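Local coordinates for sgbp-b (Bacteroides uniformis, PDB 7K44), which probably binds xyloglucan at the cell surface, as a surface glycan-binding protein of a complex xyloglucan utilization locus, at residues A[53-59]-A[89-93]; A[40-44]-A[119-123]; A[157-162]-A[178-184]; A[125-131]-A[143-149]. All blocks are in the same frame, centred on the assembly; numbering follows the deposited sequence. Where two conformers were deposited one is given.

Overall arrangement
Nearly all the regular secondary structure of the chain is beta strand, and the four contacts follow its first two beta-sandwich units. Contacts 1 and 2 lie in the N-terminal one, their centres about 22 Å apart; in sequence the segments of contact 1 fall between those of contact 2. Contacts 4 and 3, in that order along the chain, lie in the IPT/TIG domain, their centres about 17 Å apart. They share the sheet in which strands 141-147 and 175-179 are neighbours, and Phe178 packs against Val144. Contact 2 leads directly into contact 4, so 119-131 spans the junction between the units. The two small sandwiches thus precede the calcium-bearing domain that probably binds xyloglucan.

Contact 1: residues A[53-59]-A[89-93]; sequences GGNFYEI and FDEIS
Tyr57 and Phe89 meet ring against ring at one end of an antiparallel beta-sandwich unit, where the loop leaving strand 48-54 lies beside the turn leading into the neighbouring strand 91-95. The pairing is oblique, with centroids 4.6 Å apart and planes at 35°. Tyr57 CE1 sits over the face of the Phe89 ring near its rim, 3.3 Å from Phe89 CD1, while Phe89 CB lies in turn over the face of the tyrosine ring. CG of Phe89 lies anti to its carbonyl carbon (chi1 -61°), which lays the ring against Tyr57; the carbonyl is turned to the loop, where Phe89 O accepts a hydrogen bond of 2.9 Å from Phe56 N. An alanine in place of Phe89 would keep CB but would probably take away the ring that Tyr57 CE1 lies against and leave the tyrosine freer to turn.

Phe56, at the centre of an inverse gamma turn, sends its ring inward. Ile92 CD1 makes a CH-pi contact over one face, 3.7 Å from the centroid of the Phe56 ring; Gly54 O lies over the opposite face, and Glu91 N at the edge. The same methyl meets Ile59 tip to tip, Ile92 CD1 to Ile59 CD1 being 3.6 Å. Val108, from the facing sheet, touches both Phe56 and Ile92. Asp90 turns its carboxylate away to Asn86, outside the pair. At Gly53 a side chain would run into the Phe56 ring; its amide makes a nearly straight bond, Gly53 N to Asp90 O, 2.9 Å long at 176°.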
loop_
_atom_site.group_PDB
_atom_site.type_symbol
_atom_site.label_atom_id
_atom_site.label_comp_id
_atom_site.label_asym_id
_atom_site.label_seq_id
_atom_site.Cartn_x
_atom_site.Cartn_y
_atom_site.Cartn_z
ATOM N N GLY A 53 15.445 6.063 -23.406
ATOM C CA GLY A 53 14.650 5.128 -24.176
ATOM C C GLY A 53 15.495 4.061 -24.835
ATOM O O GLY A 53 16.165 3.284 -24.145
ATOM N N GLY A 54 15.472 4.015 -26.159
ATOM C CA GLY A 54 16.296 3.068 -26.882
ATOM C C GLY A 54 16.160 3.262 -28.377
ATOM O O GLY A 54 15.211 3.888 -28.864
ATOM N N ASN A 55 17.146 2.721 -29.093
ATOM C CA ASN A 55 17.147 2.673 -30.553
ATOM C C ASN A 55 17.168 4.063 -31.179
ATOM O O ASN A 55 16.543 4.304 -32.212
ATOM C CB ASN A 55 15.990 1.835 -31.100
ATOM C CG ASN A 55 16.004 0.422 -30.573
ATOM O OD1 ASN A 55 17.065 -0.197 -30.460
ATOM N ND2 ASN A 55 14.831 -0.099 -30.242
ATOM N N PHE A 56 17.905 4.986 -30.566
ATOM C CA PHE A 56 18.008 6.323 -31.137
ATOM C C PHE A 56 19.053 6.376 -32.244
ATOM O O PHE A 56 19.960 7.214 -32.209
ATOM C CB PHE A 56 18.301 7.369 -30.056
ATOM C CG PHE A 56 17.255 7.441 -28.974
ATOM C CD1 PHE A 56 15.906 7.396 -29.293
ATOM C CD2 PHE A 56 17.617 7.565 -27.643
ATOM C CE1 PHE A 56 14.946 7.466 -28.305
ATOM C CE2 PHE A 56 16.664 7.635 -26.644
ATOM C CZ PHE A 56 15.315 7.584 -26.976
ATOM N N TYR A 57 18.916 5.501 -33.243
ATOM C CA TYR A 57 19.804 5.489 -34.400
ATOM C C TYR A 57 19.295 6.445 -35.462
ATOM O O TYR A 57 18.084 6.564 -35.675
ATOM C CB TYR A 57 19.867 4.087 -35.006
ATOM C CG TYR A 57 20.323 3.062 -34.023
ATOM C CD1 TYR A 57 21.659 2.978 -33.666
ATOM C CD2 TYR A 57 19.421 2.198 -33.420
ATOM C CE1 TYR A 57 22.088 2.053 -32.753
ATOM C CE2 TYR A 57 19.842 1.267 -32.498
ATOM C CZ TYR A 57 21.178 1.202 -32.169
ATOM O OH TYR A 57 21.607 0.278 -31.252
ATOM N N GLU A 58 20.227 7.110 -36.136
ATOM C CA GLU A 58 19.913 7.981 -37.266
ATOM C C GLU A 58 18.869 9.028 -36.885
ATOM O O GLU A 58 17.891 9.260 -37.601
ATOM C CB GLU A 58 19.485 7.173 -38.493
ATOM N N ILE A 59 19.075 9.645 -35.717
ATOM C CA ILE A 59 18.235 10.762 -35.307
ATOM C C ILE A 59 18.280 11.831 -36.380
ATOM O O ILE A 59 19.356 12.269 -36.807
ATOM C CB ILE A 59 18.717 11.346 -33.972
ATOM C CG1 ILE A 59 18.614 10.320 -32.851
ATOM C CG2 ILE A 59 17.926 12.616 -33.635
ATOM C CD1 ILE A 59 19.270 10.795 -31.576
ATOM N N PHE A 89 23.077 4.473 -27.664
ATOM C CA PHE A 89 21.936 5.027 -28.406
ATOM C C PHE A 89 20.627 4.895 -27.632
ATOM O O PHE A 89 19.571 4.604 -28.201
ATOM C CB PHE A 89 21.811 4.421 -29.808
ATOM C CG PHE A 89 23.003 4.660 -30.695
ATOM C CD1 PHE A 89 24.070 3.775 -30.699
ATOM C CD2 PHE A 89 23.048 5.754 -31.539
ATOM C CE1 PHE A 89 25.159 3.988 -31.520
ATOM C CE2 PHE A 89 24.137 5.973 -32.364
ATOM C CZ PHE A 89 25.194 5.088 -32.352
ATOM N N ASP A 90 20.684 5.101 -26.320
ATOM C CA ASP A 90 19.481 5.001 -25.511
ATOM C C ASP A 90 19.263 6.197 -24.588
ATOM O O ASP A 90 18.317 6.181 -23.790
ATOM C CB ASP A 90 19.400 3.654 -24.765
ATOM C CG ASP A 90 20.458 3.502 -23.677
ATOM O OD1 ASP A 90 21.334 4.382 -23.543
ATOM O OD2 ASP A 90 20.405 2.484 -22.951
ATOM N N GLU A 91 20.099 7.230 -24.686
ATOM C CA GLU A 91 19.931 8.439 -23.891
ATOM C C GLU A 91 20.364 9.643 -24.720
ATOM O O GLU A 91 21.435 9.628 -25.332
ATOM C CB GLU A 91 20.722 8.347 -22.575
ATOM C CG GLU A 91 20.216 7.246 -21.635
ATOM C CD GLU A 91 20.960 7.162 -20.311
ATOM O OE1 GLU A 91 21.969 7.877 -20.141
ATOM O OE2 GLU A 91 20.530 6.372 -19.436
ATOM N N ILE A 92 19.515 10.670 -24.773
ATOM C CA ILE A 92 19.786 11.898 -25.516
ATOM C C ILE A 92 19.773 13.064 -24.538
ATOM O O ILE A 92 18.792 13.255 -23.809
ATOM C CB ILE A 92 18.732 12.140 -26.614
ATOM C CG1 ILE A 92 18.674 10.974 -27.598
ATOM C CG2 ILE A 92 19.039 13.433 -27.349
ATOM C CD1 ILE A 92 17.435 11.018 -28.493
ATOM N N SER A 93 20.844 13.857 -24.534
ATOM C CA SER A 93 20.969 14.977 -23.611
ATOM C C SER A 93 20.907 16.298 -24.364
ATOM O O SER A 93 21.489 16.432 -25.443
ATOM C CB SER A 93 22.279 14.886 -22.824
ATOM O OG SER A 93 22.222 13.801 -21.909
#

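Contact 2: residues A[40-44]-A[119-123]; sequences TFPVE and FRRTA
Val43 and Arg121 bring the two backbones together: Val43 N donates to Arg121 O at 2.8 Å, with an angle of 170° at the hydrogen. Segment 40-44 is a loop, and segment 119-123 runs out of the end of strand 114-120. A cis peptide bond links Phe41 to Pro42, and Pro42 CA comes within 3.3 Å of Arg121 O, so that this one oxygen also receives a CA-H...O contact.

The side chain of Arg121 returns to the loop. Bent at chi3, it brings NH1 to 2.7 Å from Val43 O, which lies in the guanidinium plane, although the donor stands above the plane of the carbonyl. Both backbone polar atoms of Val43 are thus held by Arg121. The guanidinium has acidic neighbours too: Arg121 NE forms a salt bridge with Asp102, and the Glu44 carboxylate lies nearby, beyond salt-bridge distance.

The contact closes one end of a beta sandwich, tying the loop between strands 33-39 and 48-54 of one sheet to an outermost strand of the other. Val43 points into the interior, where its CB meets the edge of the Phe119 ring at CZ and Leu49 touches both side chains.

Nearer the surface, Phe41 lies against the backbone of 120-123. Ala123 CA is over one face of its ring, while at the ring edge Phe41 CD1 approaches Arg121 O at 3.4 Å. Arg120 grips Thr122 side-on: Arg120 NE reaches Thr122 O at 2.8 Å, and Arg120 NH2 reaches Thr122 OG1 at 2.9 Å.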
loop_
_atom_site.group_PDB
_atom_site.type_symbol
_atom_site.label_atom_id
_atom_site.label_comp_id
_atom_site.label_asym_id
_atom_site.label_seq_id
_atom_site.Cartn_x
_atom_site.Cartn_y
_atom_site.Cartn_z
ATOM N N THR A 40 14.827 18.545 -14.082
ATOM C CA THR A 40 14.424 19.249 -12.874
ATOM C C THR A 40 13.374 20.292 -13.230
ATOM O O THR A 40 13.435 20.913 -14.296
ATOM C CB THR A 40 15.624 19.925 -12.203
ATOM O OG1 THR A 40 16.342 20.710 -13.160
ATOM C CG2 THR A 40 16.565 18.882 -11.620
ATOM N N PHE A 41 12.417 20.471 -12.349
ATOM C CA PHE A 41 11.300 21.370 -12.579
ATOM C C PHE A 41 11.467 22.655 -11.773
ATOM O O PHE A 41 12.097 22.654 -10.709
ATOM C CB PHE A 41 9.976 20.700 -12.192
ATOM C CG PHE A 41 9.585 19.572 -13.101
ATOM C CD1 PHE A 41 9.013 19.830 -14.335
ATOM C CD2 PHE A 41 9.796 18.253 -12.726
ATOM C CE1 PHE A 41 8.659 18.801 -15.185
ATOM C CE2 PHE A 41 9.442 17.212 -13.570
ATOM C CZ PHE A 41 8.877 17.482 -14.800
ATOM N N PRO A 42 10.941 23.783 -12.271
ATOM C CA PRO A 42 10.304 23.891 -13.588
ATOM C C PRO A 42 11.363 23.913 -14.674
ATOM O O PRO A 42 12.509 24.262 -14.401
ATOM C CB PRO A 42 9.593 25.237 -13.517
ATOM C CG PRO A 42 10.442 26.042 -12.596
ATOM C CD PRO A 42 10.926 25.069 -11.549
ATOM N N VAL A 43 10.985 23.506 -15.880
ATOM C CA VAL A 43 11.914 23.497 -17.002
ATOM C C VAL A 43 11.972 24.914 -17.559
ATOM O O VAL A 43 10.990 25.413 -18.117
ATOM C CB VAL A 43 11.488 22.490 -18.073
ATOM C CG1 VAL A 43 12.504 22.464 -19.192
ATOM C CG2 VAL A 43 11.320 21.098 -17.451
ATOM N N GLU A 44 13.112 25.566 -17.386
ATOM C CA GLU A 44 13.365 26.904 -17.893
ATOM C C GLU A 44 14.341 26.824 -19.059
ATOM O O GLU A 44 14.918 25.774 -19.352
ATOM C CB GLU A 44 13.966 27.794 -16.796
ATOM C CG GLU A 44 13.190 27.827 -15.479
ATOM C CD GLU A 44 11.952 28.709 -15.537
ATOM O OE1 GLU A 44 11.141 28.665 -14.587
ATOM O OE2 GLU A 44 11.790 29.446 -16.536
ATOM N N PHE A 119 4.953 15.979 -22.535
ATOM C CA PHE A 119 5.837 16.946 -21.905
ATOM C C PHE A 119 5.022 18.068 -21.284
ATOM O O PHE A 119 4.051 18.544 -21.884
ATOM C CB PHE A 119 6.841 17.572 -22.908
ATOM C CG PHE A 119 7.700 18.638 -22.286
ATOM C CD1 PHE A 119 8.772 18.292 -21.478
ATOM C CD2 PHE A 119 7.388 19.979 -22.433
ATOM C CE1 PHE A 119 9.534 19.261 -20.868
ATOM C CE2 PHE A 119 8.149 20.956 -21.822
ATOM C CZ PHE A 119 9.226 20.598 -21.043
ATOM N N ARG A 120 5.425 18.491 -20.086
ATOM C CA ARG A 120 4.975 19.754 -19.518
ATOM C C ARG A 120 6.118 20.378 -18.729
ATOM O O ARG A 120 6.985 19.676 -18.200
ATOM C CB ARG A 120 3.699 19.616 -18.677
ATOM C CG ARG A 120 3.714 18.469 -17.708
ATOM C CD ARG A 120 2.471 18.481 -16.814
ATOM N NE ARG A 120 2.424 19.658 -15.955
ATOM C CZ ARG A 120 1.347 20.425 -15.804
ATOM N NH1 ARG A 120 0.228 20.139 -16.454
ATOM N NH2 ARG A 120 1.393 21.475 -14.994
ATOM N N ARG A 121 6.119 21.711 -18.671
ATOM C CA ARG A 121 7.229 22.450 -18.082
ATOM C C ARG A 121 7.218 22.464 -16.566
ATOM O O ARG A 121 8.262 22.712 -15.960
ATOM C CB ARG A 121 7.212 23.910 -18.532
ATOM C CG ARG A 121 7.795 24.190 -19.886
ATOM C CD ARG A 121 8.067 25.682 -20.039
ATOM N NE ARG A 121 7.196 26.497 -19.197
ATOM C CZ ARG A 121 7.578 27.098 -18.071
ATOM N NH1 ARG A 121 8.827 26.973 -17.638
ATOM N NH2 ARG A 121 6.710 27.815 -17.371
ATOM N N THR A 122 6.069 22.245 -15.938
ATOM C CA THR A 122 5.958 22.350 -14.494
ATOM C C THR A 122 5.500 21.021 -13.915
ATOM O O THR A 122 4.817 20.237 -14.582
ATOM C CB THR A 122 4.962 23.446 -14.104
ATOM O OG1 THR A 122 3.723 23.216 -14.783
ATOM C CG2 THR A 122 5.506 24.813 -14.505
ATOM N N ALA A 123 5.898 20.779 -12.670
ATOM C CA ALA A 123 5.542 19.546 -11.982
ATOM C C ALA A 123 4.073 19.561 -11.574
ATOM O O ALA A 123 3.529 20.595 -11.182
ATOM C CB ALA A 123 6.408 19.386 -10.738
#

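Contact 3: residues A[157-162]-A[178-184]; sequences MGNRSV and FTMPRAP
Met157 opens the contact by reaching across to Met180, Pro181 and Pro184. It is deposited in two conformers, so the exact distances of its sulfur are uncertain; in the one described, SD packs on Met180 CE and the terminal methyl meets the Phe178 ring from the opposite direction. A type II' beta turn follows from Met157 to Arg160, with Gly158 at positive phi.

Arg160 carries the polar part. Its chain bends at chi2 (-80°), carrying the head to the 182-184 backbone, where Arg160 NE donates to Ala183 O at 2.8 Å from above the carbonyl plane; NH2 adds a weak second bond to the same oxygen. The guanidinium lies flat on that of Arg182, planes 24° apart, a like-charged stack. A leucine in place of Arg160 would probably leave Ala183 O without these donors and the Arg182 guanidinium without its stacking partner.

Beyond Ser161, the side chains of Val162 and Phe178 cross at about a right angle, Val162 CG2 lying 3.5 Å from Phe178 CD1. This is a seam of the Ig-like IPT/TIG sandwich: Phe178, on strand 175-179, packs on Val142 and Val144 of its own sheet and across on Ile155 of strand 152-157, with which Val162 pairs by backbone hydrogen bonding.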
loop_
_atom_site.group_PDB
_atom_site.type_symbol
_atom_site.label_atom_id
_atom_site.label_comp_id
_atom_site.label_asym_id
_atom_site.label_seq_id
_atom_site.Cartn_x
_atom_site.Cartn_y
_atom_site.Cartn_z
ATOM N N MET A 157 3.764 11.543 8.986
ATOM C CA MET A 157 2.556 10.938 9.547
ATOM C C MET A 157 2.395 11.538 10.940
ATOM O O MET A 157 3.104 11.150 11.869
ATOM C CB MET A 157 2.693 9.423 9.610
ATOM C CG MET A 157 4.101 8.962 9.935
ATOM S SD MET A 157 4.358 7.203 9.667
ATOM C CE MET A 157 4.106 7.058 7.907
ATOM N N GLY A 158 1.474 12.482 11.073
ATOM C CA GLY A 158 1.371 13.165 12.353
ATOM C C GLY A 158 2.668 13.901 12.637
ATOM O O GLY A 158 3.196 14.625 11.786
ATOM N N ASN A 159 3.213 13.698 13.836
ATOM C CA ASN A 159 4.471 14.322 14.224
ATOM C C ASN A 159 5.686 13.431 13.969
ATOM O O ASN A 159 6.738 13.642 14.581
ATOM C CB ASN A 159 4.415 14.753 15.689
ATOM C CG ASN A 159 4.307 13.576 16.630
ATOM O OD1 ASN A 159 3.853 12.497 16.243
ATOM N ND2 ASN A 159 4.727 13.773 17.875
ATOM N N ARG A 160 5.574 12.449 13.076
ATOM C CA ARG A 160 6.688 11.584 12.707
ATOM C C ARG A 160 7.089 11.847 11.264
ATOM O O ARG A 160 6.241 12.132 10.417
ATOM C CB ARG A 160 6.305 10.105 12.828
ATOM C CG ARG A 160 5.734 9.701 14.171
ATOM C CD ARG A 160 6.834 9.490 15.213
ATOM N NE ARG A 160 6.239 9.159 16.503
ATOM C CZ ARG A 160 6.037 10.038 17.477
ATOM N NH1 ARG A 160 6.404 11.303 17.314
ATOM N NH2 ARG A 160 5.472 9.653 18.614
ATOM N N SER A 161 8.384 11.720 10.975
ATOM C CA SER A 161 8.897 11.917 9.625
ATOM C C SER A 161 9.801 10.755 9.243
ATOM O O SER A 161 10.610 10.294 10.051
ATOM C CB SER A 161 9.670 13.245 9.506
ATOM O OG SER A 161 9.921 13.587 8.149
ATOM N N VAL A 162 9.665 10.299 8.003
ATOM C CA VAL A 162 10.356 9.110 7.521
ATOM C C VAL A 162 11.823 9.429 7.251
ATOM O O VAL A 162 12.161 10.489 6.705
ATOM C CB VAL A 162 9.656 8.608 6.248
ATOM C CG1 VAL A 162 10.496 7.576 5.521
ATOM C CG2 VAL A 162 8.271 8.065 6.585
ATOM N N PHE A 178 9.220 2.728 1.939
ATOM C CA PHE A 178 9.990 3.327 3.019
ATOM C C PHE A 178 9.877 2.439 4.248
ATOM O O PHE A 178 9.018 1.556 4.324
ATOM C CB PHE A 178 9.548 4.769 3.332
ATOM C CG PHE A 178 8.133 4.893 3.856
ATOM C CD1 PHE A 178 7.877 4.826 5.217
ATOM C CD2 PHE A 178 7.063 5.109 2.985
ATOM C CE1 PHE A 178 6.575 4.946 5.712
ATOM C CE2 PHE A 178 5.758 5.243 3.470
ATOM C CZ PHE A 178 5.518 5.159 4.841
ATOM N N THR A 179 10.757 2.678 5.214
ATOM C CA THR A 179 10.702 1.977 6.487
ATOM C C THR A 179 9.823 2.758 7.451
ATOM O O THR A 179 10.004 3.968 7.632
ATOM C CB THR A 179 12.102 1.809 7.074
ATOM O OG1 THR A 179 12.905 1.061 6.151
ATOM C CG2 THR A 179 12.033 1.090 8.429
ATOM N N MET A 180 8.872 2.073 8.055
ATOM C CA MET A 180 7.971 2.736 8.971
ATOM C C MET A 180 8.750 3.212 10.191
ATOM O O MET A 180 9.438 2.408 10.838
ATOM C CB MET A 180 6.875 1.762 9.401
ATOM C CG MET A 180 5.927 2.315 10.439
ATOM S SD MET A 180 4.896 3.614 9.736
ATOM C CE MET A 180 4.143 4.196 11.248
ATOM N N PRO A 181 8.671 4.490 10.536
ATOM C CA PRO A 181 9.371 4.986 11.727
ATOM C C PRO A 181 8.605 4.680 13.006
ATOM O O PRO A 181 7.644 3.902 12.993
ATOM C CB PRO A 181 9.436 6.496 11.475
ATOM C CG PRO A 181 8.208 6.780 10.666
ATOM C CD PRO A 181 7.996 5.572 9.792
ATOM N N ARG A 182 9.028 5.285 14.117
ATOM C CA ARG A 182 8.278 5.197 15.362
ATOM C C ARG A 182 6.824 5.580 15.122
ATOM O O ARG A 182 6.531 6.508 14.367
ATOM C CB ARG A 182 8.883 6.155 16.387
ATOM C CG ARG A 182 8.399 5.926 17.803
ATOM C CD ARG A 182 9.439 6.395 18.802
ATOM N NE ARG A 182 9.238 7.797 19.158
ATOM C CZ ARG A 182 9.910 8.810 18.618
ATOM N NH1 ARG A 182 10.832 8.578 17.690
ATOM N NH2 ARG A 182 9.661 10.055 19.004
ATOM N N ALA A 183 5.927 4.860 15.782
ATOM C CA ALA A 183 4.502 4.999 15.525
ATOM C C ALA A 183 4.010 6.400 15.887
ATOM O O ALA A 183 4.450 6.980 16.886
ATOM C CB ALA A 183 3.732 3.972 16.358
ATOM N N PRO A 184 3.092 6.963 15.106
ATOM C CA PRO A 184 2.378 8.177 15.527
ATOM C C PRO A 184 1.588 7.935 16.807
ATOM O O PRO A 184 1.369 6.804 17.233
ATOM C CB PRO A 184 1.413 8.434 14.361
ATOM C CG PRO A 184 1.949 7.644 13.215
ATOM C CD PRO A 184 2.639 6.463 13.799
#

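Contact 4: residues A[125-131]-A[143-149]; sequences PPSISKV and TVLGQNF
Ser127 and Gln147 bond to each other through both backbone amides, forming the antiparallel hydrogen-bonded pair at one end of the hairpin. Ser127 N to Gln147 O and Gln147 N to Ser127 O are both 3.0 Å. At the next pair, Ile128 faces Gly146 with CA atoms only 4.1 Å apart; a side chain on Gly146 would clash with Ser127 O.

A classic beta bulge then shifts the register: Ser129 and Lys130 both face Leu145. Leu145 O takes a bond of 2.8 Å from Ser129 N and a weak one from Lys130 N, and Leu145 N returns one of 2.9 Å to Lys130 O. Past the strand end, the edge of Phe149 meets Pro126 CB and Ile128 CG1.

The side chains divide between two faces. On one, Ile128 CG2 touches Val144 CG1 at 3.7 Å, Val131 lies beside Val144, and strand 188-194 covers them through Ile192 and Leu190, making the core of the IPT/TIG sandwich. On the other, the side chains of Lys130 and Leu145 run alongside each other.

In one of its two deposited conformers, Lys130 bonds through NZ to Phe322 O and makes a cation-pi contact with the Phe322 ring; Leu145 also touches Phe322. Phe322 falls in the xyloglucan-binding domain, so these contacts join the two domains directly, the apolar one through Leu145 and the polar one, less certainly, through Lys130.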
loop_
_atom_site.group_PDB
_atom_site.type_symbol
_atom_site.label_atom_id
_atom_site.label_comp_id
_atom_site.label_asym_id
_atom_site.label_seq_id
_atom_site.Cartn_x
_atom_site.Cartn_y
_atom_site.Cartn_z
ATOM N N PRO A 125 1.286 18.092 -8.798
ATOM C CA PRO A 125 1.367 17.658 -7.408
ATOM C C PRO A 125 1.335 16.139 -7.332
ATOM O O PRO A 125 0.787 15.474 -8.226
ATOM C CB PRO A 125 0.105 18.267 -6.771
ATOM C CG PRO A 125 -0.852 18.386 -7.897
ATOM C CD PRO A 125 -0.005 18.745 -9.095
ATOM N N PRO A 126 1.907 15.557 -6.283
ATOM C CA PRO A 126 1.829 14.105 -6.121
ATOM C C PRO A 126 0.433 13.701 -5.674
ATOM O O PRO A 126 -0.345 14.502 -5.153
ATOM C CB PRO A 126 2.856 13.823 -5.020
ATOM C CG PRO A 126 2.798 15.067 -4.147
ATOM C CD PRO A 126 2.514 16.219 -5.118
ATOM N N SER A 127 0.121 12.431 -5.890
ATOM C CA SER A 127 -1.139 11.874 -5.431
ATOM C C SER A 127 -0.878 10.465 -4.937
ATOM O O SER A 127 0.077 9.811 -5.360
ATOM C CB SER A 127 -2.203 11.860 -6.535
ATOM O OG SER A 127 -1.702 11.287 -7.730
ATOM N N ILE A 128 -1.724 10.013 -4.014
ATOM C CA ILE A 128 -1.640 8.672 -3.447
ATOM C C ILE A 128 -2.930 7.932 -3.762
ATOM O O ILE A 128 -4.024 8.423 -3.461
ATOM C CB ILE A 128 -1.410 8.722 -1.931
ATOM C CG1 ILE A 128 -0.035 9.303 -1.633
ATOM C CG2 ILE A 128 -1.551 7.313 -1.344
ATOM C CD1 ILE A 128 0.120 9.831 -0.208
ATOM N N SER A 129 -2.807 6.754 -4.372
ATOM C CA SER A 129 -3.983 5.942 -4.650
ATOM C C SER A 129 -4.134 4.745 -3.719
ATOM O O SER A 129 -5.263 4.321 -3.466
ATOM C CB SER A 129 -3.994 5.463 -6.104
ATOM O OG SER A 129 -2.861 4.668 -6.391
ATOM N N LYS A 130 -3.039 4.189 -3.207
ATOM C CA LYS A 130 -3.117 3.010 -2.355
ATOM C C LYS A 130 -1.932 3.002 -1.399
ATOM O O LYS A 130 -0.838 3.450 -1.744
ATOM C CB LYS A 130 -3.105 1.734 -3.208
ATOM C CG LYS A 130 -4.484 1.152 -3.470
ATOM C CD LYS A 130 -4.418 -0.359 -3.640
ATOM C CE LYS A 130 -3.657 -0.744 -4.891
ATOM N NZ LYS A 130 -3.923 -2.164 -5.263
ATOM N N VAL A 131 -2.153 2.473 -0.186
ATOM C CA VAL A 131 -1.100 2.313 0.811
ATOM C C VAL A 131 -1.161 0.878 1.322
ATOM O O VAL A 131 -2.247 0.301 1.465
ATOM C CB VAL A 131 -1.215 3.318 1.980
ATOM C CG1 VAL A 131 0.028 3.269 2.849
ATOM C CG2 VAL A 131 -1.436 4.721 1.468
ATOM N N THR A 143 4.622 0.266 1.410
ATOM C CA THR A 143 4.580 0.555 -0.017
ATOM C C THR A 143 3.435 1.515 -0.297
ATOM O O THR A 143 2.344 1.373 0.264
ATOM C CB THR A 143 4.402 -0.733 -0.827
ATOM O OG1 THR A 143 5.458 -1.639 -0.496
ATOM C CG2 THR A 143 4.474 -0.446 -2.325
ATOM N N VAL A 144 3.685 2.509 -1.158
ATOM C CA VAL A 144 2.668 3.491 -1.528
ATOM C C VAL A 144 2.588 3.540 -3.046
ATOM O O VAL A 144 3.625 3.591 -3.715
ATOM C CB VAL A 144 3.003 4.890 -0.969
ATOM C CG1 VAL A 144 1.881 5.879 -1.288
ATOM C CG2 VAL A 144 3.237 4.831 0.536
ATOM N N LEU A 145 1.371 3.495 -3.584
ATOM C CA LEU A 145 1.127 3.677 -5.011
ATOM C C LEU A 145 0.532 5.057 -5.240
ATOM O O LEU A 145 -0.286 5.533 -4.449
ATOM C CB LEU A 145 0.134 2.647 -5.556
ATOM C CG LEU A 145 0.471 1.165 -5.418
ATOM C CD1 LEU A 145 -0.458 0.338 -6.283
ATOM C CD2 LEU A 145 1.898 0.927 -5.811
ATOM N N GLY A 146 0.941 5.702 -6.330
ATOM C CA GLY A 146 0.398 7.007 -6.632
ATOM C C GLY A 146 0.985 7.547 -7.913
ATOM O O GLY A 146 1.372 6.768 -8.785
ATOM N N GLN A 147 1.053 8.868 -8.044
ATOM C CA GLN A 147 1.603 9.483 -9.247
ATOM C C GLN A 147 2.444 10.680 -8.847
ATOM O O GLN A 147 2.173 11.338 -7.838
ATOM C CB GLN A 147 0.502 9.953 -10.211
ATOM C CG GLN A 147 -0.395 8.840 -10.748
ATOM C CD GLN A 147 0.342 7.882 -11.667
ATOM O OE1 GLN A 147 1.349 8.239 -12.272
ATOM N NE2 GLN A 147 -0.165 6.661 -11.778
ATOM N N ASN A 148 3.467 10.961 -9.661
ATOM C CA ASN A 148 4.268 12.182 -9.539
ATOM C C ASN A 148 5.062 12.255 -8.234
ATOM O O ASN A 148 5.094 13.284 -7.554
ATOM C CB ASN A 148 3.424 13.428 -9.789
ATOM C CG ASN A 148 2.848 13.429 -11.176
ATOM O OD1 ASN A 148 3.593 13.434 -12.155
ATOM N ND2 ASN A 148 1.531 13.357 -11.276
ATOM N N PHE A 149 5.738 11.151 -7.905
ATOM C CA PHE A 149 6.586 11.048 -6.723
ATOM C C PHE A 149 8.015 11.574 -6.944
ATOM O O PHE A 149 8.917 11.259 -6.161
ATOM C CB PHE A 149 6.642 9.593 -6.235
ATOM C CG PHE A 149 5.346 9.071 -5.650
ATOM C CD1 PHE A 149 4.367 9.925 -5.170
ATOM C CD2 PHE A 149 5.127 7.700 -5.574
ATOM C CE1 PHE A 149 3.188 9.424 -4.628
ATOM C CE2 PHE A 149 3.955 7.186 -5.026
ATOM C CZ PHE A 149 2.982 8.047 -4.553
HETATM O O HOH W 1 -2.480 6.170 -9.312
#